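Local coordinates for glycosylation Associate Protein 3 (Streptococcus agalactiae serotype V, PDB 6OYC), which probably works with its partner Gap proteins in a complex that supports glycosylation and accessory Sec-dependent export of a serine-rich surface protein, at residues N150-T156 / E191-P196; L168-K172 / S197-L203; K223-Y229 / R246-N252; T231-F235 / F258-S264. All blocks are in the same frame, centred on the assembly; numbering follows the deposited sequence.

Overall arrangement
All four contacts lie in the half of the chain built on a five-stranded parallel sheet of order 2-1-3-4-5. Interaction 3 is buried, joining two adjacent inner strands by regular backbone bonds with polar groups at its ends; interactions 1, 2 and 4 are partly buried. Interaction 1 lies at a sheet edge, where a loop meets the outermost strand and backbone bonding becomes sparse. Residues 191-203 run continuously through interactions 1 and 2, and bonds from Ser194 OG to Val169 O and Asn195 ND2 to Ser202 O join them; interaction 2 relies on water and a lysine. Interaction 4 packs helix 231-243 mainly by apolar contacts; Glu170 and Asn252 tie it to interactions 2 and 3.

Interaction 1: residues N150-T156 / E191-P196; sequences NLSTEFT and ELVSNP
Ser152 and Ser194 join a loop to an edge of the parallel sheet: Ser194 N donates to Ser152 O over 3.1 Å, arriving from above the carbonyl plane, 57° out of it. The same oxygen also takes a CA-H...O contact from Val193 CA at 3.2 Å. The bond from Ser194 N is the one backbone-to-backbone hydrogen bond between residues 150-156 and the segment that carries outermost strand 191-193. Apolar groups flank this junction. Leu151 lays CG against Ser194 CB (4.0 Å) while its CD1 branch crosses to Leu192 CB (4.1 Å). Farther along, CG1 of Val193 comes close to Thr153 O (3.5 Å) and is in looser contact with Phe155 CB. The Phe155 ring itself leads away from the strand, since chi1 of 59° sets CG between the backbone N and the carbonyl carbon; it packs on Leu164, Leu166 and helix 206-218. At the other end of the segment, Pro196 presents CB and CG to Ser152 OG. In the second shell, Ser194 OG donates to Val169 O, and Glu191 and Val193 pair with strand 163-168. Glu191 bends at chi2, which brings OE1 to Thr156 N over 3.3 Å, nearly straight at 172° but met from above the carboxylate plane.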
loop_
_atom_site.group_PDB
_atom_site.type_symbol
_atom_site.label_atom_id
_atom_site.label_comp_id
_atom_site.label_asym_id
_atom_site.label_seq_id
_atom_site.Cartn_x
_atom_site.Cartn_y
_atom_site.Cartn_z
ATOM N N ASN C 150 4.719 -11.701 12.200
ATOM C CA ASN C 150 4.873 -10.513 11.365
ATOM C C ASN C 150 6.221 -10.521 10.616
ATOM O O ASN C 150 6.976 -11.503 10.692
ATOM C CB ASN C 150 4.733 -9.248 12.219
ATOM C CG ASN C 150 4.433 -8.003 11.388
ATOM O OD1 ASN C 150 3.840 -8.084 10.308
ATOM N ND2 ASN C 150 4.853 -6.846 11.887
ATOM N N LEU C 151 6.508 -9.425 9.903
ATOM C CA LEU C 151 7.655 -9.305 9.007
ATOM C C LEU C 151 8.291 -7.934 9.186
ATOM O O LEU C 151 7.605 -6.921 9.048
ATOM C CB LEU C 151 7.221 -9.499 7.550
ATOM C CG LEU C 151 8.254 -10.013 6.551
ATOM C CD1 LEU C 151 9.023 -11.174 7.145
ATOM C CD2 LEU C 151 7.568 -10.446 5.267
ATOM N N SER C 152 9.600 -7.896 9.466
ATOM C CA SER C 152 10.275 -6.648 9.820
ATOM C C SER C 152 11.534 -6.380 8.999
ATOM O O SER C 152 11.778 -7.054 7.998
ATOM C CB SER C 152 10.633 -6.655 11.302
ATOM O OG SER C 152 11.161 -5.400 11.694
ATOM N N THR C 153 12.337 -5.391 9.416
ATOM C CA THR C 153 13.579 -5.047 8.727
ATOM C C THR C 153 14.733 -5.980 9.080
ATOM O O THR C 153 15.741 -5.994 8.363
ATOM C CB THR C 153 13.999 -3.610 9.051
ATOM O OG1 THR C 153 14.023 -3.426 10.471
ATOM C CG2 THR C 153 13.032 -2.615 8.449
ATOM N N GLU C 154 14.610 -6.748 10.159
ATOM C CA GLU C 154 15.703 -7.594 10.615
ATOM C C GLU C 154 15.918 -8.763 9.669
ATOM O O GLU C 154 14.964 -9.387 9.199
ATOM C CB GLU C 154 15.416 -8.128 12.023
ATOM C CG GLU C 154 15.350 -7.053 13.118
ATOM C CD GLU C 154 14.316 -7.367 14.199
ATOM O OE1 GLU C 154 13.100 -7.201 13.923
ATOM O OE2 GLU C 154 14.715 -7.772 15.322
ATOM N N PHE C 155 17.186 -9.060 9.405
ATOM C CA PHE C 155 17.598 -10.252 8.683
ATOM C C PHE C 155 18.861 -10.789 9.342
ATOM O O PHE C 155 19.594 -10.050 10.008
ATOM C CB PHE C 155 17.863 -9.955 7.202
ATOM C CG PHE C 155 18.939 -8.916 6.978
ATOM C CD1 PHE C 155 18.621 -7.569 6.922
ATOM C CD2 PHE C 155 20.268 -9.287 6.834
ATOM C CE1 PHE C 155 19.605 -6.608 6.720
ATOM C CE2 PHE C 155 21.257 -8.328 6.635
ATOM C CZ PHE C 155 20.921 -6.986 6.578
ATOM N N THR C 156 19.139 -12.072 9.128
ATOM C CA THR C 156 20.291 -12.711 9.752
ATOM C C THR C 156 21.280 -13.238 8.718
ATOM O O THR C 156 20.893 -13.744 7.656
ATOM C CB THR C 156 19.853 -13.832 10.693
ATOM O OG1 THR C 156 20.882 -14.047 11.665
ATOM C CG2 THR C 156 19.574 -15.124 9.931
ATOM N N GLU C 191 16.177 -14.035 2.391
ATOM C CA GLU C 191 15.670 -13.456 3.630
ATOM C C GLU C 191 14.590 -12.431 3.285
ATOM O O GLU C 191 14.841 -11.491 2.520
ATOM C CB GLU C 191 16.794 -12.782 4.423
ATOM C CG GLU C 191 17.800 -13.730 5.055
ATOM C CD GLU C 191 17.255 -14.384 6.307
ATOM O OE1 GLU C 191 16.951 -13.645 7.277
ATOM O OE2 GLU C 191 17.116 -15.634 6.309
ATOM N N LEU C 192 13.398 -12.606 3.852
ATOM C CA LEU C 192 12.287 -11.696 3.613
ATOM C C LEU C 192 12.299 -10.546 4.608
ATOM O O LEU C 192 12.422 -10.763 5.818
ATOM C CB LEU C 192 10.951 -12.427 3.700
ATOM C CG LEU C 192 10.873 -13.758 2.969
ATOM C CD1 LEU C 192 9.484 -14.352 3.133
ATOM C CD2 LEU C 192 11.196 -13.556 1.524
ATOM N N VAL C 193 12.131 -9.327 4.100
ATOM C CA VAL C 193 11.960 -8.166 4.956
ATOM C C VAL C 193 10.797 -7.343 4.425
ATOM O O VAL C 193 10.378 -7.479 3.273
ATOM C CB VAL C 193 13.243 -7.310 5.062
ATOM C CG1 VAL C 193 14.304 -8.057 5.888
ATOM C CG2 VAL C 193 13.787 -6.968 3.682
ATOM N N SER C 194 10.256 -6.504 5.302
ATOM C CA SER C 194 9.157 -5.626 4.934
ATOM C C SER C 194 9.104 -4.484 5.936
ATOM O O SER C 194 9.852 -4.455 6.914
ATOM C CB SER C 194 7.827 -6.382 4.883
ATOM O OG SER C 194 6.857 -5.649 4.155
ATOM N N ASN C 195 8.222 -3.532 5.662
ATOM C CA ASN C 195 7.954 -2.456 6.607
ATOM C C ASN C 195 7.135 -3.002 7.773
ATOM O O ASN C 195 6.102 -3.646 7.552
ATOM C CB ASN C 195 7.205 -1.317 5.915
ATOM C CG ASN C 195 7.196 -0.047 6.729
ATOM O OD1 ASN C 195 7.066 -0.076 7.953
ATOM N ND2 ASN C 195 7.335 1.086 6.050
ATOM N N PRO C 196 7.558 -2.783 9.018
ATOM C CA PRO C 196 6.821 -3.338 10.157
ATOM C C PRO C 196 5.724 -2.439 10.709
ATOM O O PRO C 196 4.917 -2.922 11.517
ATOM C CB PRO C 196 7.932 -3.542 11.198
ATOM C CG PRO C 196 8.876 -2.424 10.923
ATOM C CD PRO C 196 8.832 -2.168 9.431
#

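Interaction 2: residues L168-K172 / S197-L203; sequences LVEKK and SLNSDSL
The start of helix 171-174 is bridged by water to the loop 197-203, with Lys171 and Asp201 as the main partners. Lys171 bends at chi2 (-114°), laying its methylenes along the loop so that CG lies 3.3 Å from Ser200 O. Its ammonium meets Leu198 O from above the carbonyl plane, NZ to O 3.2 Å; that oxygen also accepts from Tyr135. An ST motif (Ser200 N to Ser197 OG) and an ST turn (Ser202 N to Ser200 OG) shape the loop. Glu170 holds the N-cap position, its OE1 accepting from Gly233 N of helix 231-243. The first-turn amides reach the loop through waters: one accepts from Lys171 N and donates to Asp201 O (2.6 Å) and Glu170 OE2, while another links Lys172 N to Asp201 OD2. A third water joins that OD2 to Lys171 NZ. Negative charge facing a helix N-terminus should be favourable electrostatically. Asp201 OD1 is salt-bridged to Lys28, just after strand 22-26. Leu203 CD1 packs against Leu168 CB at 4.2 Å.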
loop_
_atom_site.group_PDB
_atom_site.type_symbol
_atom_site.label_atom_id
_atom_site.label_comp_id
_atom_site.label_asym_id
_atom_site.label_seq_id
_atom_site.Cartn_x
_atom_site.Cartn_y
_atom_site.Cartn_z
ATOM N N LEU C 168 12.640 -7.950 -0.789
ATOM C CA LEU C 168 11.825 -6.855 -0.276
ATOM C C LEU C 168 10.360 -7.202 -0.526
ATOM O O LEU C 168 9.925 -7.283 -1.680
ATOM C CB LEU C 168 12.221 -5.546 -0.954
ATOM C CG LEU C 168 13.239 -4.601 -0.296
ATOM C CD1 LEU C 168 14.404 -5.356 0.305
ATOM C CD2 LEU C 168 13.744 -3.541 -1.281
ATOM N N VAL C 169 9.602 -7.426 0.541
ATOM C CA VAL C 169 8.222 -7.884 0.447
ATOM C C VAL C 169 7.311 -6.672 0.624
ATOM O O VAL C 169 7.432 -5.936 1.614
ATOM C CB VAL C 169 7.926 -8.969 1.498
ATOM C CG1 VAL C 169 6.464 -9.364 1.467
ATOM C CG2 VAL C 169 8.827 -10.188 1.285
ATOM N N GLU C 170 6.419 -6.440 -0.347
ATOM C CA GLU C 170 5.467 -5.341 -0.248
ATOM C C GLU C 170 4.684 -5.467 1.052
ATOM O O GLU C 170 4.311 -6.571 1.462
ATOM C CB GLU C 170 4.503 -5.333 -1.446
ATOM C CG GLU C 170 5.143 -5.209 -2.832
ATOM C CD GLU C 170 5.902 -3.897 -3.041
ATOM O OE1 GLU C 170 6.909 -3.906 -3.779
ATOM O OE2 GLU C 170 5.502 -2.853 -2.472
ATOM N N LYS C 171 4.471 -4.326 1.711
ATOM C CA LYS C 171 3.870 -4.322 3.040
ATOM C C LYS C 171 2.535 -5.049 3.042
ATOM O O LYS C 171 2.261 -5.872 3.922
ATOM C CB LYS C 171 3.703 -2.884 3.538
ATOM C CG LYS C 171 3.142 -2.765 4.955
ATOM C CD LYS C 171 1.763 -2.129 4.921
ATOM C CE LYS C 171 1.130 -2.060 6.308
ATOM N NZ LYS C 171 -0.337 -1.769 6.230
ATOM N N LYS C 172 1.690 -4.766 2.051
ATOM C CA LYS C 172 0.396 -5.428 1.995
ATOM C C LYS C 172 0.522 -6.923 1.738
ATOM O O LYS C 172 -0.402 -7.671 2.076
ATOM C CB LYS C 172 -0.475 -4.760 0.940
ATOM C CG LYS C 172 -0.640 -3.267 1.186
ATOM C CD LYS C 172 -1.343 -2.643 0.011
ATOM C CE LYS C 172 -1.368 -1.134 0.053
ATOM N NZ LYS C 172 -2.020 -0.650 -1.217
ATOM N N SER C 197 5.656 -1.173 10.290
ATOM C CA SER C 197 4.666 -0.251 10.821
ATOM C C SER C 197 3.259 -0.625 10.348
ATOM O O SER C 197 3.059 -1.458 9.455
ATOM C CB SER C 197 5.003 1.190 10.430
ATOM O OG SER C 197 4.619 1.489 9.105
ATOM N N LEU C 198 2.269 -0.005 10.979
ATOM C CA LEU C 198 0.882 -0.270 10.620
ATOM C C LEU C 198 0.385 0.604 9.483
ATOM O O LEU C 198 -0.508 0.194 8.731
ATOM C CB LEU C 198 -0.012 -0.066 11.839
ATOM C CG LEU C 198 0.655 -0.592 13.105
ATOM C CD1 LEU C 198 -0.140 -0.183 14.333
ATOM C CD2 LEU C 198 0.816 -2.119 13.018
ATOM N N ASN C 199 0.955 1.785 9.321
ATOM C CA ASN C 199 0.474 2.765 8.361
ATOM C C ASN C 199 1.122 2.653 6.983
ATOM O O ASN C 199 0.442 2.859 5.973
ATOM C CB ASN C 199 0.755 4.167 8.903
ATOM C CG ASN C 199 0.447 4.315 10.408
ATOM O OD1 ASN C 199 1.114 5.088 11.114
ATOM N ND2 ASN C 199 -0.578 3.600 10.891
ATOM N N SER C 200 2.416 2.337 6.937
ATOM C CA SER C 200 3.286 2.722 5.831
ATOM C C SER C 200 3.571 1.583 4.848
ATOM O O SER C 200 3.775 0.432 5.246
ATOM C CB SER C 200 4.610 3.270 6.379
ATOM O OG SER C 200 5.504 3.598 5.325
ATOM N N ASP C 201 3.614 1.929 3.559
ATOM C CA ASP C 201 3.986 1.009 2.489
ATOM C C ASP C 201 5.431 1.175 2.039
ATOM O O ASP C 201 5.863 0.471 1.120
ATOM C CB ASP C 201 3.076 1.202 1.268
ATOM C CG ASP C 201 1.655 0.782 1.533
ATOM O OD1 ASP C 201 0.746 1.624 1.307
ATOM O OD2 ASP C 201 1.442 -0.384 1.960
ATOM N N SER C 202 6.175 2.109 2.629
ATOM C CA SER C 202 7.515 2.388 2.140
ATOM C C SER C 202 8.468 1.273 2.528
ATOM O O SER C 202 8.367 0.694 3.616
ATOM C CB SER C 202 8.037 3.711 2.688
ATOM O OG SER C 202 9.417 3.851 2.388
ATOM N N LEU C 203 9.396 0.973 1.625
ATOM C CA LEU C 203 10.478 0.045 1.909
ATOM C C LEU C 203 11.832 0.742 1.963
ATOM O O LEU C 203 12.863 0.074 2.039
ATOM C CB LEU C 203 10.473 -1.082 0.879
ATOM C CG LEU C 203 9.206 -1.916 1.043
ATOM C CD1 LEU C 203 9.070 -2.963 -0.058
ATOM C CD2 LEU C 203 9.184 -2.563 2.419
HETATM O O HOH W 1 5.280 -1.860 0.202
HETATM O O HOH W 2 -0.662 -0.444 3.955
HETATM O O HOH W 3 2.349 -2.517 0.206
#

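Interaction 3: residues K223-Y229 / R246-N252; sequences KINVIAY and RITAYIN
Asn225 and Thr248 stand side by side on one face of the parallel sheet, pointing the same way, with Asn225 OD1 3.4 Å from Thr248 CB. Next along that face, Tyr250 turns its ring edge to the amide: OD1 of Asn225 lies in the ring plane, 3.2 Å from Tyr250 CE1, and the two planes are 70° apart. The other amide atom, Asn225 ND2, is held by Asn165 of the next strand. Ile227 CG1 fills in beside the tyrosine CB. On the opposite face, towards the helices, Val226 sets CG2 against Ile247 CD1 (3.5 Å), while Ile247 CG2 meets Ile224 CB. Between the two faces, backbone bonds knit strands 223-227 and 248-251, whose directions differ by 22°; the one from Ala228 N to Tyr250 O (2.9 Å) runs nearly along the C=O axis. Side chains close both ends. Lys223 bends at chi2 (50°), bringing NZ to Thr248 OG1 (2.9 Å). Asn252 donates ND2 to Tyr229 O (2.8 Å), while its OD1 accepts from Asn234. These strands form a beta-alpha-beta unit with helix 231-243. Its chemistry is thus divided: Ile224, Val226 and Ile247 make the helix-facing side apolar, the face of Asn225, Thr248, Ile227 and Tyr250 is mixed polar and aromatic, and side-chain polar bonds supplement the backbone bonds at the two ends.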
loop_
_atom_site.group_PDB
_atom_site.type_symbol
_atom_site.label_atom_id
_atom_site.label_comp_id
_atom_site.label_asym_id
_atom_site.label_seq_id
_atom_site.Cartn_x
_atom_site.Cartn_y
_atom_site.Cartn_z
ATOM N N LYS C 223 28.308 -11.027 -0.628
ATOM C CA LYS C 223 27.535 -10.390 -1.683
ATOM C C LYS C 223 26.089 -10.258 -1.222
ATOM O O LYS C 223 25.484 -11.236 -0.766
ATOM C CB LYS C 223 27.602 -11.192 -2.983
ATOM C CG LYS C 223 26.812 -10.566 -4.141
ATOM C CD LYS C 223 27.156 -9.078 -4.304
ATOM C CE LYS C 223 26.370 -8.405 -5.425
ATOM N NZ LYS C 223 26.799 -6.974 -5.557
ATOM N N ILE C 224 25.551 -9.045 -1.312
ATOM C CA ILE C 224 24.150 -8.782 -1.010
ATOM C C ILE C 224 23.435 -8.441 -2.311
ATOM O O ILE C 224 23.838 -7.522 -3.036
ATOM C CB ILE C 224 23.990 -7.658 0.020
ATOM C CG1 ILE C 224 24.712 -8.028 1.317
ATOM C CG2 ILE C 224 22.495 -7.382 0.293
ATOM C CD1 ILE C 224 24.528 -7.001 2.427
ATOM N N ASN C 225 22.392 -9.199 -2.613
ATOM C CA ASN C 225 21.457 -8.875 -3.676
ATOM C C ASN C 225 20.133 -8.462 -3.045
ATOM O O ASN C 225 19.632 -9.137 -2.136
ATOM C CB ASN C 225 21.255 -10.061 -4.614
ATOM C CG ASN C 225 22.545 -10.535 -5.231
ATOM O OD1 ASN C 225 23.168 -9.824 -6.018
ATOM N ND2 ASN C 225 22.947 -11.756 -4.894
ATOM N N VAL C 226 19.586 -7.343 -3.500
ATOM C CA VAL C 226 18.287 -6.868 -3.043
ATOM C C VAL C 226 17.311 -7.058 -4.199
ATOM O O VAL C 226 17.459 -6.428 -5.256
ATOM C CB VAL C 226 18.354 -5.412 -2.569
ATOM C CG1 VAL C 226 16.987 -4.937 -2.133
ATOM C CG2 VAL C 226 19.352 -5.289 -1.411
ATOM N N ILE C 227 16.353 -7.975 -4.008
ATOM C CA ILE C 227 15.363 -8.367 -5.010
ATOM C C ILE C 227 14.006 -7.771 -4.648
ATOM O O ILE C 227 13.580 -7.829 -3.486
ATOM C CB ILE C 227 15.246 -9.899 -5.106
ATOM C CG1 ILE C 227 16.608 -10.531 -5.395
ATOM C CG2 ILE C 227 14.207 -10.306 -6.146
ATOM C CD1 ILE C 227 16.953 -11.634 -4.427
ATOM N N ALA C 228 13.310 -7.236 -5.654
ATOM C CA ALA C 228 11.947 -6.747 -5.476
ATOM C C ALA C 228 11.091 -7.101 -6.688
ATOM O O ALA C 228 11.601 -7.409 -7.767
ATOM C CB ALA C 228 11.926 -5.241 -5.247
ATOM N N TYR C 229 9.768 -7.040 -6.489
ATOM C CA TYR C 229 8.781 -7.402 -7.503
ATOM C C TYR C 229 7.612 -6.425 -7.638
ATOM O O TYR C 229 6.807 -6.590 -8.562
ATOM C CB TYR C 229 8.200 -8.789 -7.197
ATOM C CG TYR C 229 7.491 -8.817 -5.876
ATOM C CD1 TYR C 229 8.191 -9.080 -4.697
ATOM C CD2 TYR C 229 6.126 -8.549 -5.790
ATOM C CE1 TYR C 229 7.549 -9.094 -3.482
ATOM C CE2 TYR C 229 5.480 -8.555 -4.574
ATOM C CZ TYR C 229 6.195 -8.831 -3.422
ATOM O OH TYR C 229 5.551 -8.833 -2.203
ATOM N N ARG C 246 28.218 -1.800 -3.507
ATOM C CA ARG C 246 28.611 -3.198 -3.364
ATOM C C ARG C 246 27.450 -4.160 -3.590
ATOM O O ARG C 246 27.684 -5.326 -3.922
ATOM C CB ARG C 246 29.199 -3.439 -1.975
ATOM C CG ARG C 246 30.517 -2.728 -1.698
ATOM C CD ARG C 246 31.633 -3.742 -1.398
ATOM N NE ARG C 246 31.147 -4.935 -0.702
ATOM C CZ ARG C 246 31.070 -5.044 0.625
ATOM N NH1 ARG C 246 31.449 -4.023 1.386
ATOM N NH2 ARG C 246 30.623 -6.171 1.193
ATOM N N ILE C 247 26.208 -3.715 -3.422
ATOM C CA ILE C 247 25.078 -4.619 -3.596
ATOM C C ILE C 247 24.569 -4.544 -5.036
ATOM O O ILE C 247 24.833 -3.594 -5.779
ATOM C CB ILE C 247 23.952 -4.321 -2.583
ATOM C CG1 ILE C 247 23.251 -3.016 -2.928
ATOM C CG2 ILE C 247 24.501 -4.224 -1.168
ATOM C CD1 ILE C 247 21.779 -3.098 -2.732
ATOM N N THR C 248 23.849 -5.581 -5.448
ATOM C CA THR C 248 23.164 -5.596 -6.731
ATOM C C THR C 248 21.663 -5.590 -6.479
ATOM O O THR C 248 21.160 -6.347 -5.636
ATOM C CB THR C 248 23.550 -6.813 -7.577
ATOM O OG1 THR C 248 24.960 -6.799 -7.820
ATOM C CG2 THR C 248 22.846 -6.748 -8.926
ATOM N N ALA C 249 20.962 -4.717 -7.184
ATOM C CA ALA C 249 19.513 -4.655 -7.129
ATOM C C ALA C 249 18.939 -5.460 -8.281
ATOM O O ALA C 249 19.419 -5.366 -9.415
ATOM C CB ALA C 249 19.021 -3.206 -7.202
ATOM N N TYR C 250 17.909 -6.249 -7.991
ATOM C CA TYR C 250 17.135 -6.938 -9.021
ATOM C C TYR C 250 15.694 -6.456 -8.924
ATOM O O TYR C 250 15.028 -6.674 -7.904
ATOM C CB TYR C 250 17.251 -8.454 -8.868
ATOM C CG TYR C 250 18.675 -8.925 -9.114
ATOM C CD1 TYR C 250 19.609 -8.941 -8.081
ATOM C CD2 TYR C 250 19.094 -9.311 -10.385
ATOM C CE1 TYR C 250 20.907 -9.349 -8.301
ATOM C CE2 TYR C 250 20.393 -9.713 -10.615
ATOM C CZ TYR C 250 21.290 -9.730 -9.569
ATOM O OH TYR C 250 22.576 -10.139 -9.788
ATOM N N ILE C 251 15.232 -5.770 -9.972
ATOM C CA ILE C 251 13.878 -5.235 -10.047
ATOM C C ILE C 251 13.219 -5.728 -11.327
ATOM O O ILE C 251 13.890 -5.980 -12.332
ATOM C CB ILE C 251 13.865 -3.691 -10.003
ATOM C CG1 ILE C 251 14.538 -3.110 -11.255
ATOM C CG2 ILE C 251 14.513 -3.189 -8.733
ATOM C CD1 ILE C 251 14.287 -1.647 -11.437
ATOM N N ASN C 252 11.891 -5.860 -11.291
ATOM C CA ASN C 252 11.131 -6.288 -12.460
ATOM C C ASN C 252 10.411 -5.141 -13.174
ATOM O O ASN C 252 9.517 -5.403 -13.987
ATOM C CB ASN C 252 10.130 -7.383 -12.072
ATOM C CG ASN C 252 9.060 -6.889 -11.124
ATOM O OD1 ASN C 252 9.033 -5.715 -10.752
ATOM N ND2 ASN C 252 8.159 -7.788 -10.729
#

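Interaction 4: residues T231-F235 / F258-S264; sequences TQGNF and FGILLKS
The first turn or so of helix 231-243 and helix 258-262 run almost perpendicular, at 95°, with their axes 10.7 Å apart at closest approach, so that side chains make the junction. Leu261 packs among Thr231, Gln232 and Phe235. Its CB sits over one face of the Phe235 ring in a CH-pi contact, 4.2 Å from the centroid and 18° off the normal, while CD1 touches the same face nearer CD1 of Phe235. The other branch, CD2, reaches 3.9 Å from Thr231 CB. Phe235 swings out to meet it because its CG is anti to the backbone N (chi1 -169°). The far end of this ring, CZ, meets Phe258 CE1 and Leu262 CD2, both obliquely and both at 4.0 Å. One polar bond accompanies this packing: Gln232, bent at chi2, puts NE2 3.2 Å from Leu261 O, in the carbonyl plane and on a lone pair. Leu261 O also accepts from Ser264 N, so two donors hold this carbonyl. Behind, helix 270-281 covers Phe258 and Leu262. The 2-1-3-4-5 order of the parallel sheet and the sharp connection from strand 223-227 into helix 231-243 are consistent with an alpha/beta-hydrolase-like fold, where such a connection forms the nucleophile elbow.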
loop_
_atom_site.group_PDB
_atom_site.type_symbol
_atom_site.label_atom_id
_atom_site.label_comp_id
_atom_site.label_asym_id
_atom_site.label_seq_id
_atom_site.Cartn_x
_atom_site.Cartn_y
_atom_site.Cartn_z
ATOM N N THR C 231 5.968 -2.125 -6.711
ATOM C CA THR C 231 6.345 -0.740 -6.974
ATOM C C THR C 231 7.217 -0.168 -5.856
ATOM O O THR C 231 8.241 0.472 -6.126
ATOM C CB THR C 231 5.090 0.123 -7.208
ATOM O OG1 THR C 231 4.239 0.073 -6.063
ATOM C CG2 THR C 231 4.294 -0.381 -8.409
ATOM N N GLN C 232 6.845 -0.391 -4.593
ATOM C CA GLN C 232 7.624 0.206 -3.510
ATOM C C GLN C 232 8.947 -0.526 -3.287
ATOM O O GLN C 232 9.962 0.111 -2.976
ATOM C CB GLN C 232 6.807 0.245 -2.221
ATOM C CG GLN C 232 5.738 1.363 -2.191
ATOM C CD GLN C 232 6.337 2.756 -2.302
ATOM O OE1 GLN C 232 7.327 3.060 -1.646
ATOM N NE2 GLN C 232 5.746 3.606 -3.139
ATOM N N GLY C 233 8.956 -1.855 -3.446
ATOM C CA GLY C 233 10.210 -2.589 -3.351
ATOM C C GLY C 233 11.175 -2.229 -4.467
ATOM O O GLY C 233 12.370 -2.035 -4.231
ATOM N N ASN C 234 10.675 -2.161 -5.704
ATOM C CA ASN C 234 11.531 -1.762 -6.817
ATOM C C ASN C 234 12.116 -0.381 -6.567
ATOM O O ASN C 234 13.288 -0.132 -6.853
ATOM C CB ASN C 234 10.751 -1.766 -8.137
ATOM C CG ASN C 234 10.322 -3.154 -8.581
ATOM O OD1 ASN C 234 11.004 -4.138 -8.340
ATOM N ND2 ASN C 234 9.182 -3.227 -9.250
ATOM N N PHE C 235 11.306 0.531 -6.029
ATOM C CA PHE C 235 11.789 1.875 -5.734
ATOM C C PHE C 235 12.841 1.845 -4.633
ATOM O O PHE C 235 13.921 2.427 -4.777
ATOM C CB PHE C 235 10.614 2.760 -5.337
ATOM C CG PHE C 235 10.944 4.218 -5.254
ATOM C CD1 PHE C 235 11.675 4.837 -6.253
ATOM C CD2 PHE C 235 10.485 4.981 -4.191
ATOM C CE1 PHE C 235 11.973 6.190 -6.178
ATOM C CE2 PHE C 235 10.765 6.336 -4.115
ATOM C CZ PHE C 235 11.521 6.937 -5.108
ATOM N N PHE C 258 6.516 8.507 -10.638
ATOM C CA PHE C 258 7.468 8.931 -9.613
ATOM C C PHE C 258 6.761 9.677 -8.484
ATOM O O PHE C 258 6.917 9.337 -7.304
ATOM C CB PHE C 258 8.572 9.796 -10.241
ATOM C CG PHE C 258 9.560 10.328 -9.246
ATOM C CD1 PHE C 258 10.458 9.483 -8.623
ATOM C CD2 PHE C 258 9.574 11.677 -8.915
ATOM C CE1 PHE C 258 11.375 9.979 -7.691
ATOM C CE2 PHE C 258 10.477 12.177 -7.982
ATOM C CZ PHE C 258 11.376 11.322 -7.368
ATOM N N GLY C 259 5.944 10.674 -8.834
ATOM C CA GLY C 259 5.206 11.408 -7.823
ATOM C C GLY C 259 4.310 10.529 -6.973
ATOM O O GLY C 259 4.086 10.822 -5.796
ATOM N N ILE C 260 3.780 9.450 -7.544
ATOM C CA ILE C 260 2.943 8.569 -6.740
ATOM C C ILE C 260 3.803 7.721 -5.807
ATOM O O ILE C 260 3.431 7.480 -4.654
ATOM C CB ILE C 260 2.037 7.718 -7.648
ATOM C CG1 ILE C 260 1.014 8.635 -8.341
ATOM C CG2 ILE C 260 1.390 6.562 -6.853
ATOM C CD1 ILE C 260 0.032 7.950 -9.276
ATOM N N LEU C 261 4.976 7.277 -6.272
ATOM C CA LEU C 261 5.866 6.511 -5.400
ATOM C C LEU C 261 6.223 7.294 -4.142
ATOM O O LEU C 261 6.279 6.728 -3.048
ATOM C CB LEU C 261 7.134 6.114 -6.156
ATOM C CG LEU C 261 6.926 5.115 -7.292
ATOM C CD1 LEU C 261 8.203 4.919 -8.098
ATOM C CD2 LEU C 261 6.376 3.786 -6.766
ATOM N N LEU C 262 6.444 8.604 -4.277
ATOM C CA LEU C 262 6.844 9.412 -3.131
ATOM C C LEU C 262 5.770 9.462 -2.053
ATOM O O LEU C 262 6.090 9.681 -0.881
ATOM C CB LEU C 262 7.186 10.828 -3.582
ATOM C CG LEU C 262 8.385 10.971 -4.515
ATOM C CD1 LEU C 262 8.690 12.449 -4.794
ATOM C CD2 LEU C 262 9.605 10.253 -3.949
ATOM N N LYS C 263 4.498 9.266 -2.411
ATOM C CA LYS C 263 3.441 9.386 -1.411
ATOM C C LYS C 263 3.575 8.367 -0.284
ATOM O O LYS C 263 2.934 8.538 0.757
ATOM C CB LYS C 263 2.067 9.269 -2.075
ATOM C CG LYS C 263 1.806 10.356 -3.106
ATOM C CD LYS C 263 0.384 10.313 -3.629
ATOM C CE LYS C 263 0.058 11.593 -4.370
ATOM N NZ LYS C 263 -1.375 11.650 -4.753
ATOM N N SER C 264 4.396 7.328 -0.448
ATOM C CA SER C 264 4.685 6.450 0.677
ATOM C C SER C 264 5.753 7.007 1.621
ATOM O O SER C 264 5.986 6.408 2.676
ATOM C CB SER C 264 5.104 5.062 0.175
ATOM O OG SER C 264 4.016 4.395 -0.457
#